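PDB 4QFL: ABC transporter periplasmic peptide-binding protein from Pseudoalteromonas, which binds dipeptides such as Ala-Phe in the periplasm, probably to deliver them to an ABC transporter for uptake. Local coordinates for residues N43-I53 with T180-K188; V208-K216 with F226-V237. All blocks are in the same frame, centred on the assembly; numbering follows the deposited sequence. Where two conformers were deposited one is given.

Contact 1: residues N43-I53 with T180-K188; sequences NPQVTTTGSTI and TDFAVVLSK. With PHE (phenylalanine), chain D; ALA (alanine), chain C.
The F182 ring is met at its edge, near the ring plane, by P44 O and by CB of the bound alanine. T47 O reaches it obliquely, 3.2 Å from F182 CD1, as do I53 CG1 and T48 CA, while Y142 stacks on the ring. With CG beside the backbone N (chi1 -44°), the ring runs back toward the 43-53 segment although its CB does not point there. The alanine CB at its edge places the ring next to the ligand, where T48 O accepts from N of the ligand phenylalanine (2.9 Å) and G50 N donates to its OXT (2.8 Å).

The Q45 and N43 amides are locked together: N43 ND2 donates to Q45 OE1 almost straight (175°), and N43 OD1 takes Q45 N from above its carbonyl plane, an Asx turn. Q45 NE2 reaches a water that bridges to F182 O and V184 O, so the two segments are joined by polar contact through solvent. Beside this, P44 CG packs on V184 CG2 at 3.9 Å, and I53 CG2 presses on D181 CB at 3.4 Å. Helix 115-126 supplies R124 and L125 against Q45, helix 141-145 flanks F182, and helix 50-60 begins at the ligand.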
loop_
_atom_site.group_PDB
_atom_site.type_symbol
_atom_site.label_atom_id
_atom_site.label_comp_id
_atom_site.label_asym_id
_atom_site.label_seq_id
_atom_site.Cartn_x
_atom_site.Cartn_y
_atom_site.Cartn_z
ATOM N N ASN A 43 -12.172 -6.959 -3.770
ATOM C CA ASN A 43 -12.110 -7.000 -2.320
ATOM C C ASN A 43 -10.731 -6.581 -1.819
ATOM O O ASN A 43 -9.743 -7.275 -2.058
ATOM C CB ASN A 43 -12.456 -8.400 -1.818
ATOM C CG ASN A 43 -12.247 -8.551 -0.339
ATOM O OD1 ASN A 43 -12.021 -7.574 0.379
ATOM N ND2 ASN A 43 -12.330 -9.787 0.138
ATOM N N PRO A 44 -10.661 -5.444 -1.106
ATOM C CA PRO A 44 -9.388 -4.876 -0.637
ATOM C C PRO A 44 -8.593 -5.814 0.270
ATOM O O PRO A 44 -7.382 -5.654 0.396
ATOM C CB PRO A 44 -9.829 -3.636 0.152
ATOM C CG PRO A 44 -11.168 -3.285 -0.415
ATOM C CD PRO A 44 -11.809 -4.584 -0.775
ATOM N N GLN A 45 -9.277 -6.761 0.901
ATOM C CA GLN A 45 -8.653 -7.732 1.800
ATOM C C GLN A 45 -7.534 -8.558 1.177
ATOM O O GLN A 45 -6.601 -8.968 1.865
ATOM C CB GLN A 45 -9.705 -8.708 2.328
ATOM C CG GLN A 45 -10.724 -8.096 3.263
ATOM C CD GLN A 45 -11.605 -9.156 3.878
ATOM O OE1 GLN A 45 -11.940 -10.145 3.226
ATOM N NE2 GLN A 45 -11.975 -8.967 5.139
ATOM N N VAL A 46 -7.640 -8.807 -0.124
ATOM C CA VAL A 46 -6.801 -9.796 -0.777
ATOM C C VAL A 46 -5.541 -9.220 -1.444
ATOM O O VAL A 46 -4.777 -9.944 -2.088
ATOM C CB VAL A 46 -7.629 -10.635 -1.778
ATOM C CG1 VAL A 46 -8.885 -11.188 -1.098
ATOM C CG2 VAL A 46 -8.007 -9.827 -2.984
ATOM N N THR A 47 -5.310 -7.921 -1.265
ATOM C CA THR A 47 -4.177 -7.276 -1.900
ATOM C C THR A 47 -3.545 -6.194 -1.022
ATOM O O THR A 47 -4.201 -5.647 -0.131
ATOM C CB THR A 47 -4.615 -6.631 -3.218
ATOM O OG1 THR A 47 -3.460 -6.293 -3.985
ATOM C CG2 THR A 47 -5.406 -5.373 -2.942
ATOM N N THR A 48 -2.264 -5.908 -1.274
ATOM C CA THR A 48 -1.623 -4.714 -0.754
ATOM C C THR A 48 -1.152 -3.827 -1.899
ATOM O O THR A 48 -0.289 -2.973 -1.717
ATOM C CB THR A 48 -0.419 -5.032 0.129
ATOM O OG1 THR A 48 0.558 -5.752 -0.630
ATOM C CG2 THR A 48 -0.846 -5.855 1.321
ATOM N N THR A 49 -1.718 -4.009 -3.083
ATOM C CA THR A 49 -1.292 -3.192 -4.213
ATOM C C THR A 49 -2.115 -1.927 -4.374
ATOM O O THR A 49 -3.311 -1.982 -4.590
ATOM C CB THR A 49 -1.346 -3.968 -5.516
ATOM O OG1 THR A 49 -0.427 -5.061 -5.425
ATOM C CG2 THR A 49 -0.961 -3.056 -6.672
ATOM N N GLY A 50 -1.452 -0.784 -4.285
ATOM C CA GLY A 50 -2.137 0.499 -4.294
ATOM C C GLY A 50 -3.000 0.746 -5.519
ATOM O O GLY A 50 -4.055 1.367 -5.419
ATOM N N SER A 51 -2.544 0.258 -6.670
ATOM C CA SER A 51 -3.264 0.413 -7.922
ATOM C C SER A 51 -4.673 -0.141 -7.808
ATOM O O SER A 51 -5.615 0.456 -8.298
ATOM C CB SER A 51 -2.522 -0.322 -9.026
ATOM O OG SER A 51 -1.139 -0.120 -8.880
ATOM N N THR A 52 -4.808 -1.292 -7.161
ATOM C CA THR A 52 -6.112 -1.904 -6.976
ATOM C C THR A 52 -6.925 -1.164 -5.940
ATOM O O THR A 52 -8.093 -0.870 -6.162
ATOM C CB THR A 52 -5.990 -3.362 -6.556
ATOM O OG1 THR A 52 -5.350 -4.096 -7.601
ATOM C CG2 THR A 52 -7.366 -3.961 -6.315
ATOM N N ILE A 53 -6.305 -0.860 -4.807
ATOM C CA ILE A 53 -6.993 -0.165 -3.718
ATOM C C ILE A 53 -7.470 1.229 -4.132
ATOM O O ILE A 53 -8.542 1.684 -3.715
ATOM C CB ILE A 53 -6.096 -0.063 -2.459
ATOM C CG1 ILE A 53 -5.695 -1.461 -1.976
ATOM C CG2 ILE A 53 -6.807 0.690 -1.364
ATOM C CD1 ILE A 53 -6.869 -2.390 -1.726
ATOM N N THR A 180 -7.046 0.968 8.046
ATOM C CA THR A 180 -6.411 0.906 6.731
ATOM C C THR A 180 -7.456 0.632 5.664
ATOM O O THR A 180 -8.568 0.191 5.972
ATOM C CB THR A 180 -5.293 -0.158 6.660
ATOM O OG1 THR A 180 -5.850 -1.460 6.885
ATOM C CG2 THR A 180 -4.215 0.126 7.695
ATOM N N ASP A 181 -7.097 0.909 4.414
ATOM C CA ASP A 181 -7.974 0.658 3.276
ATOM C C ASP A 181 -8.307 -0.822 3.080
ATOM O O ASP A 181 -9.205 -1.165 2.308
ATOM C CB ASP A 181 -7.327 1.183 1.994
ATOM C CG ASP A 181 -7.108 2.679 2.017
ATOM O OD1 ASP A 181 -8.085 3.426 2.230
ATOM O OD2 ASP A 181 -5.952 3.103 1.829
ATOM N N PHE A 182 -7.568 -1.695 3.753
ATOM C CA PHE A 182 -7.789 -3.134 3.641
ATOM C C PHE A 182 -8.907 -3.588 4.582
ATOM O O PHE A 182 -9.488 -4.667 4.398
ATOM C CB PHE A 182 -6.494 -3.892 3.950
ATOM C CG PHE A 182 -5.276 -3.287 3.301
ATOM C CD1 PHE A 182 -5.111 -3.342 1.925
ATOM C CD2 PHE A 182 -4.309 -2.645 4.060
ATOM C CE1 PHE A 182 -4.011 -2.775 1.332
ATOM C CE2 PHE A 182 -3.201 -2.082 3.461
ATOM C CZ PHE A 182 -3.054 -2.149 2.107
ATOM N N ALA A 183 -9.214 -2.752 5.575
ATOM C CA ALA A 183 -10.125 -3.126 6.653
ATOM C C ALA A 183 -11.580 -2.748 6.382
ATOM O O ALA A 183 -12.299 -2.312 7.288
ATOM C CB ALA A 183 -9.654 -2.495 7.952
ATOM N N VAL A 184 -12.028 -2.917 5.143
ATOM C CA VAL A 184 -13.387 -2.496 4.805
ATOM C C VAL A 184 -14.382 -3.480 5.357
ATOM O O VAL A 184 -14.025 -4.610 5.688
ATOM C CB VAL A 184 -13.606 -2.389 3.303
ATOM C CG1 VAL A 184 -12.608 -1.409 2.687
ATOM C CG2 VAL A 184 -13.516 -3.754 2.650
ATOM N N VAL A 185 -15.632 -3.047 5.447
ATOM C CA VAL A 185 -16.727 -3.908 5.891
ATOM C C VAL A 185 -17.478 -4.568 4.731
ATOM O O VAL A 185 -17.943 -3.883 3.811
ATOM C CB VAL A 185 -17.736 -3.114 6.733
ATOM C CG1 VAL A 185 -18.918 -3.994 7.102
ATOM C CG2 VAL A 185 -17.056 -2.575 7.976
ATOM N N LEU A 186 -17.608 -5.892 4.789
ATOM C CA LEU A 186 -18.275 -6.656 3.737
ATOM C C LEU A 186 -19.689 -7.081 4.129
ATOM O O LEU A 186 -20.083 -6.948 5.283
ATOM C CB LEU A 186 -17.456 -7.900 3.380
ATOM C CG LEU A 186 -15.993 -7.654 3.016
ATOM C CD1 LEU A 186 -15.284 -8.973 2.729
ATOM C CD2 LEU A 186 -15.942 -6.758 1.821
ATOM N N SER A 187 -20.435 -7.597 3.154
ATOM C CA SER A 187 -21.808 -8.062 3.366
ATOM C C SER A 187 -21.911 -9.545 3.712
ATOM O O SER A 187 -21.615 -10.406 2.878
ATOM C CB SER A 187 -22.661 -7.820 2.122
ATOM O OG SER A 187 -23.911 -8.479 2.262
ATOM N N LYS A 188 -22.359 -9.842 4.928
ATOM C CA LYS A 188 -22.600 -11.222 5.313
ATOM C C LYS A 188 -23.780 -11.807 4.555
ATOM O O LYS A 188 -23.739 -12.963 4.122
ATOM C CB LYS A 188 -22.826 -11.364 6.813
ATOM C CG LYS A 188 -22.884 -12.824 7.229
ATOM C CD LYS A 188 -23.110 -13.018 8.707
ATOM C CE LYS A 188 -23.106 -14.502 9.034
ATOM N NZ LYS A 188 -23.337 -14.777 10.477
HETATM N N PHE D . 1.877 -1.085 -2.072
HETATM C CA PHE D . 2.846 -0.967 -3.155
HETATM C C PHE D . 2.377 0.065 -4.154
HETATM O O PHE D . 3.183 0.778 -4.743
HETATM C CB PHE D . 2.997 -2.302 -3.878
HETATM C CG PHE D . 3.715 -3.340 -3.088
HETATM C CD1 PHE D . 4.914 -3.047 -2.459
HETATM C CD2 PHE D . 3.200 -4.611 -2.979
HETATM C CE1 PHE D . 5.586 -3.999 -1.744
HETATM C CE2 PHE D . 3.865 -5.573 -2.265
HETATM C CZ PHE D . 5.059 -5.270 -1.641
HETATM O OXT PHE D . 1.177 0.200 -4.397
HETATM N N ALA C . 0.934 0.276 1.143
HETATM C CA ALA C . 0.598 -0.339 -0.138
HETATM C C ALA C . 1.726 -0.138 -1.148
HETATM O O ALA C . 2.453 0.852 -1.084
HETATM C CB ALA C . -0.717 0.232 -0.677
HETATM O O HOH W 1 -11.623 -6.120 5.827
#

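Contact 2: residues V208-K216 with F226-V237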
loop_
_atom_site.group_PDB
_atom_site.type_symbol
_atom_site.label_atom_id
_atom_site.label_comp_id
_atom_site.label_asym_id
_atom_site.label_seq_id
_atom_site.Cartn_x
_atom_site.Cartn_y
_atom_site.Cartn_z
ATOM N N VAL A 208 -20.222 -6.201 -2.964
ATOM C CA VAL A 208 -21.280 -5.456 -2.314
ATOM C C VAL A 208 -20.694 -4.736 -1.120
ATOM O O VAL A 208 -20.158 -5.363 -0.218
ATOM C CB VAL A 208 -22.415 -6.376 -1.834
ATOM C CG1 VAL A 208 -23.424 -5.586 -1.020
ATOM C CG2 VAL A 208 -23.094 -7.041 -3.031
ATOM N N GLY A 209 -20.794 -3.412 -1.119
ATOM C CA GLY A 209 -20.267 -2.615 -0.034
ATOM C C GLY A 209 -21.310 -1.673 0.504
ATOM O O GLY A 209 -22.493 -1.823 0.227
ATOM N N THR A 210 -20.870 -0.696 1.283
ATOM C CA THR A 210 -21.776 0.320 1.800
ATOM C C THR A 210 -21.333 1.692 1.323
ATOM O O THR A 210 -21.869 2.716 1.770
ATOM C CB THR A 210 -21.804 0.326 3.338
ATOM O OG1 THR A 210 -20.473 0.489 3.848
ATOM C CG2 THR A 210 -22.380 -0.974 3.857
ATOM N N GLY A 211 -20.360 1.690 0.407
ATOM C CA GLY A 211 -19.671 2.886 -0.039
ATOM C C GLY A 211 -20.462 3.748 -0.994
ATOM O O GLY A 211 -21.561 3.373 -1.413
ATOM N N PRO A 212 -19.899 4.910 -1.356
ATOM C CA PRO A 212 -20.551 5.939 -2.188
ATOM C C PRO A 212 -20.861 5.518 -3.625
ATOM O O PRO A 212 -21.698 6.153 -4.257
ATOM C CB PRO A 212 -19.538 7.092 -2.185
ATOM C CG PRO A 212 -18.234 6.458 -1.876
ATOM C CD PRO A 212 -18.555 5.326 -0.927
ATOM N N TYR A 213 -20.190 4.488 -4.134
ATOM C CA TYR A 213 -20.450 4.010 -5.488
ATOM C C TYR A 213 -20.674 2.514 -5.498
ATOM O O TYR A 213 -20.236 1.804 -4.601
ATOM C CB TYR A 213 -19.310 4.387 -6.429
ATOM C CG TYR A 213 -18.976 5.855 -6.379
ATOM C CD1 TYR A 213 -19.667 6.777 -7.169
ATOM C CD2 TYR A 213 -17.980 6.327 -5.534
ATOM C CE1 TYR A 213 -19.366 8.135 -7.126
ATOM C CE2 TYR A 213 -17.673 7.683 -5.480
ATOM C CZ TYR A 213 -18.373 8.581 -6.279
ATOM O OH TYR A 213 -18.067 9.926 -6.231
ATOM N N ILE A 214 -21.362 2.042 -6.530
ATOM C CA ILE A 214 -21.778 0.655 -6.629
ATOM C C ILE A 214 -21.166 0.049 -7.866
ATOM O O ILE A 214 -20.990 0.730 -8.873
ATOM C CB ILE A 214 -23.310 0.549 -6.742
ATOM C CG1 ILE A 214 -23.969 1.305 -5.591
ATOM C CG2 ILE A 214 -23.756 -0.902 -6.774
ATOM C CD1 ILE A 214 -25.474 1.268 -5.634
ATOM N N TYR A 215 -20.841 -1.232 -7.797
ATOM C CA TYR A 215 -20.283 -1.946 -8.942
ATOM C C TYR A 215 -21.293 -2.087 -10.085
ATOM O O TYR A 215 -22.432 -2.523 -9.873
ATOM C CB TYR A 215 -19.791 -3.325 -8.504
ATOM C CG TYR A 215 -19.311 -4.211 -9.625
ATOM C CD1 TYR A 215 -20.214 -4.942 -10.389
ATOM C CD2 TYR A 215 -17.957 -4.337 -9.906
ATOM C CE1 TYR A 215 -19.783 -5.765 -11.408
ATOM C CE2 TYR A 215 -17.513 -5.159 -10.927
ATOM C CZ TYR A 215 -18.436 -5.873 -11.670
ATOM O OH TYR A 215 -18.012 -6.693 -12.684
ATOM N N LYS A 216 -20.869 -1.717 -11.292
ATOM C CA LYS A 216 -21.683 -1.904 -12.496
ATOM C C LYS A 216 -21.037 -2.889 -13.482
ATOM O O LYS A 216 -21.655 -3.876 -13.878
ATOM C CB LYS A 216 -21.949 -0.558 -13.175
ATOM C CG LYS A 216 -22.787 -0.637 -14.433
ATOM C CD LYS A 216 -24.201 -1.104 -14.136
ATOM C CE LYS A 216 -24.982 -1.393 -15.424
ATOM N NZ LYS A 216 -25.160 -0.182 -16.281
ATOM N N PHE A 226 -18.473 2.214 -12.244
ATOM C CA PHE A 226 -19.271 2.289 -11.027
ATOM C C PHE A 226 -20.359 3.340 -11.215
ATOM O O PHE A 226 -20.232 4.248 -12.052
ATOM C CB PHE A 226 -18.431 2.753 -9.832
ATOM C CG PHE A 226 -17.332 1.805 -9.420
ATOM C CD1 PHE A 226 -17.408 0.446 -9.684
ATOM C CD2 PHE A 226 -16.221 2.290 -8.741
ATOM C CE1 PHE A 226 -16.394 -0.410 -9.290
ATOM C CE2 PHE A 226 -15.197 1.434 -8.343
ATOM C CZ PHE A 226 -15.289 0.080 -8.622
ATOM N N TYR A 227 -21.427 3.236 -10.433
ATOM C CA TYR A 227 -22.425 4.294 -10.412
ATOM C C TYR A 227 -22.762 4.736 -8.996
ATOM O O TYR A 227 -22.537 4.012 -8.024
ATOM C CB TYR A 227 -23.683 3.899 -11.189
ATOM C CG TYR A 227 -24.473 2.769 -10.582
ATOM C CD1 TYR A 227 -24.067 1.452 -10.736
ATOM C CD2 TYR A 227 -25.635 3.019 -9.872
ATOM C CE1 TYR A 227 -24.793 0.414 -10.191
ATOM C CE2 TYR A 227 -26.369 1.992 -9.327
ATOM C CZ TYR A 227 -25.947 0.691 -9.490
ATOM O OH TYR A 227 -26.682 -0.334 -8.947
ATOM N N LYS A 228 -23.298 5.941 -8.893
ATOM C CA LYS A 228 -23.579 6.550 -7.606
ATOM C C LYS A 228 -24.520 5.694 -6.744
ATOM O O LYS A 228 -25.505 5.126 -7.230
ATOM C CB LYS A 228 -24.140 7.961 -7.822
ATOM C CG LYS A 228 -25.394 8.273 -7.060
ATOM C CD LYS A 228 -25.728 9.756 -7.137
ATOM C CE LYS A 228 -26.750 10.131 -6.076
ATOM N NZ LYS A 228 -26.883 11.600 -5.896
ATOM N N ASN A 229 -24.185 5.574 -5.464
ATOM C CA ASN A 229 -25.076 4.949 -4.489
ATOM C C ASN A 229 -26.049 5.975 -3.926
ATOM O O ASN A 229 -25.677 6.785 -3.072
ATOM C CB ASN A 229 -24.278 4.310 -3.352
ATOM C CG ASN A 229 -25.168 3.812 -2.225
ATOM O OD1 ASN A 229 -26.394 3.772 -2.352
ATOM N ND2 ASN A 229 -24.555 3.428 -1.120
ATOM N N ALA A 230 -27.293 5.936 -4.403
ATOM C CA ALA A 230 -28.311 6.915 -4.005
ATOM C C ALA A 230 -28.654 6.851 -2.516
ATOM O O ALA A 230 -29.187 7.805 -1.955
ATOM C CB ALA A 230 -29.568 6.743 -4.852
ATOM N N ASP A 231 -28.332 5.725 -1.888
ATOM C CA ASP A 231 -28.674 5.474 -0.489
ATOM C C ASP A 231 -27.480 5.574 0.435
ATOM O O ASP A 231 -27.504 5.018 1.527
ATOM C CB ASP A 231 -29.281 4.082 -0.330
ATOM C CG ASP A 231 -30.752 4.045 -0.679
ATOM O OD1 ASP A 231 -31.505 4.919 -0.185
ATOM O OD2 ASP A 231 -31.154 3.147 -1.452
ATOM N N TYR A 232 -26.441 6.280 0.006
ATOM C CA TYR A 232 -25.217 6.366 0.796
ATOM C C TYR A 232 -25.407 7.118 2.121
ATOM O O TYR A 232 -25.908 8.234 2.152
ATOM C CB TYR A 232 -24.082 6.986 -0.027
ATOM C CG TYR A 232 -22.758 6.954 0.695
ATOM C CD1 TYR A 232 -22.271 5.770 1.216
ATOM C CD2 TYR A 232 -22.001 8.101 0.855
ATOM C CE1 TYR A 232 -21.074 5.725 1.886
ATOM C CE2 TYR A 232 -20.788 8.067 1.523
ATOM C CZ TYR A 232 -20.334 6.871 2.038
ATOM O OH TYR A 232 -19.133 6.804 2.702
ATOM N N TRP A 233 -24.978 6.507 3.213
ATOM C CA TRP A 233 -25.271 7.039 4.531
ATOM C C TRP A 233 -24.586 8.355 4.808
ATOM O O TRP A 233 -25.180 9.248 5.399
ATOM C CB TRP A 233 -24.860 6.045 5.604
ATOM C CG TRP A 233 -23.392 5.733 5.593
ATOM C CD1 TRP A 233 -22.764 4.804 4.814
ATOM C CD2 TRP A 233 -22.369 6.332 6.401
ATOM N NE1 TRP A 233 -21.418 4.791 5.084
ATOM C CE2 TRP A 233 -21.148 5.715 6.058
ATOM C CE3 TRP A 233 -22.366 7.325 7.385
ATOM C CZ2 TRP A 233 -19.941 6.055 6.656
ATOM C CZ3 TRP A 233 -21.160 7.662 7.979
ATOM C CH2 TRP A 233 -19.965 7.024 7.615
ATOM N N LYS A 234 -23.326 8.469 4.415
ATOM C CA LYS A 234 -22.506 9.570 4.891
ATOM C C LYS A 234 -22.890 10.899 4.258
ATOM O O LYS A 234 -23.040 11.903 4.956
ATOM C CB LYS A 234 -21.024 9.289 4.672
ATOM C CG LYS A 234 -20.136 10.404 5.147
ATOM C CD LYS A 234 -18.810 10.415 4.403
ATOM C CE LYS A 234 -17.770 9.635 5.150
ATOM N NZ LYS A 234 -18.256 8.264 5.463
ATOM N N HIS A 235 -23.041 10.913 2.938
ATOM C CA HIS A 235 -23.404 12.142 2.245
ATOM C C HIS A 235 -24.109 11.875 0.930
ATOM O O HIS A 235 -24.165 10.747 0.465
ATOM C CB HIS A 235 -22.181 13.056 2.037
ATOM C CG HIS A 235 -21.064 12.437 1.249
ATOM N ND1 HIS A 235 -21.032 12.435 -0.131
ATOM C CD2 HIS A 235 -19.918 11.837 1.649
ATOM C CE1 HIS A 235 -19.928 11.839 -0.545
ATOM N NE2 HIS A 235 -19.235 11.469 0.516
ATOM N N GLU A 236 -24.670 12.927 0.346
ATOM C CA GLU A 236 -25.276 12.828 -0.965
ATOM C C GLU A 236 -24.152 12.796 -1.986
ATOM O O GLU A 236 -23.427 13.765 -2.139
ATOM C CB GLU A 236 -26.188 14.028 -1.218
ATOM C CG GLU A 236 -26.958 13.938 -2.515
ATOM C CD GLU A 236 -27.949 12.788 -2.521
ATOM O OE1 GLU A 236 -28.575 12.532 -1.466
ATOM O OE2 GLU A 236 -28.099 12.134 -3.575
ATOM N N VAL A 237 -23.998 11.672 -2.670
ATOM C CA VAL A 237 -22.943 11.517 -3.668
ATOM C C VAL A 237 -23.177 12.386 -4.905
ATOM O O VAL A 237 -24.263 12.396 -5.475
ATOM C CB VAL A 237 -22.798 10.043 -4.081
ATOM C CG1 VAL A 237 -21.716 9.883 -5.139
ATOM C CG2 VAL A 237 -22.491 9.196 -2.859
HETATM O O HOH W 2 -24.603 3.140 2.210
#
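Across the contact I214 and Y227 form the hydrogen-bonded pair of an antiparallel beta hairpin, whose strands 213-219 and 223-228 carry on beyond these segments. I214 N donates to Y227 O at 2.7 Å and Y227 N returns a bond to I214 O at 3.0 Å. Just past the strand, N229 N bonds to P212 O at 2.8 Å.

One side of the hairpin is buried and packed on all hands. F226 CB meets Y213 CB, and its ring reaches Y215 CA obliquely; Q59 and L60 of helix 50-60 close over F226. Y213 CE1 touches V237 CG1 at 3.5 Å, and the Y213 hydroxyl is held by L529 O. P212 lies over one face of the Y232 ring, CB 4.1 Å from the centroid and 13° off the normal, a CH-pi contact; K234 N sits over the opposite face and T210 O at the edge. D62 binds Y232 OH, W233 NE1 and T210 OG1, gathering the polar ends of this cluster.

The other side borders solvent and is less firmly fixed, for Y227 was modelled in two conformers. In one of them its ring lays a face over I214 CB, with CG between the backbone N and carbonyl carbon (chi1 67°), a torsion that folds the ring back across the neighbouring strand. There its edge meets K216 CB, while the exposed lysine's end leads away. K228 also turns from the hairpin partner, and its NZ bonds V237 O and forms a salt bridge with E236.

Where the strands part, N229 acts as a clasp: OD1 accepts from D231 N in an Asx turn, while ND2 donates to G211 O at 3.0 Å, with that oxygen 7° out of the amide plane.

In the fold
From the N terminus, the chain first passes 43-53 at the start of helix 50-60, and contact 1 closes when 180-188 returns to it after 126 residues that include the antiparallel sheet of strands 79-84, 90-95, 152-159 and 162-167. Contact 2 then opens at 208 and closes after only nine intervening residues, so the two loops run in series, neither nesting nor crossing. Their centres are about 16 Å apart, and they touch where S187 CB packs on V208 CG1 at 3.9 Å. Helix 50-60 runs from contact 1 to contact 2, where backbone hydrogen bonds join Y213 with Q59 and G211 with L60.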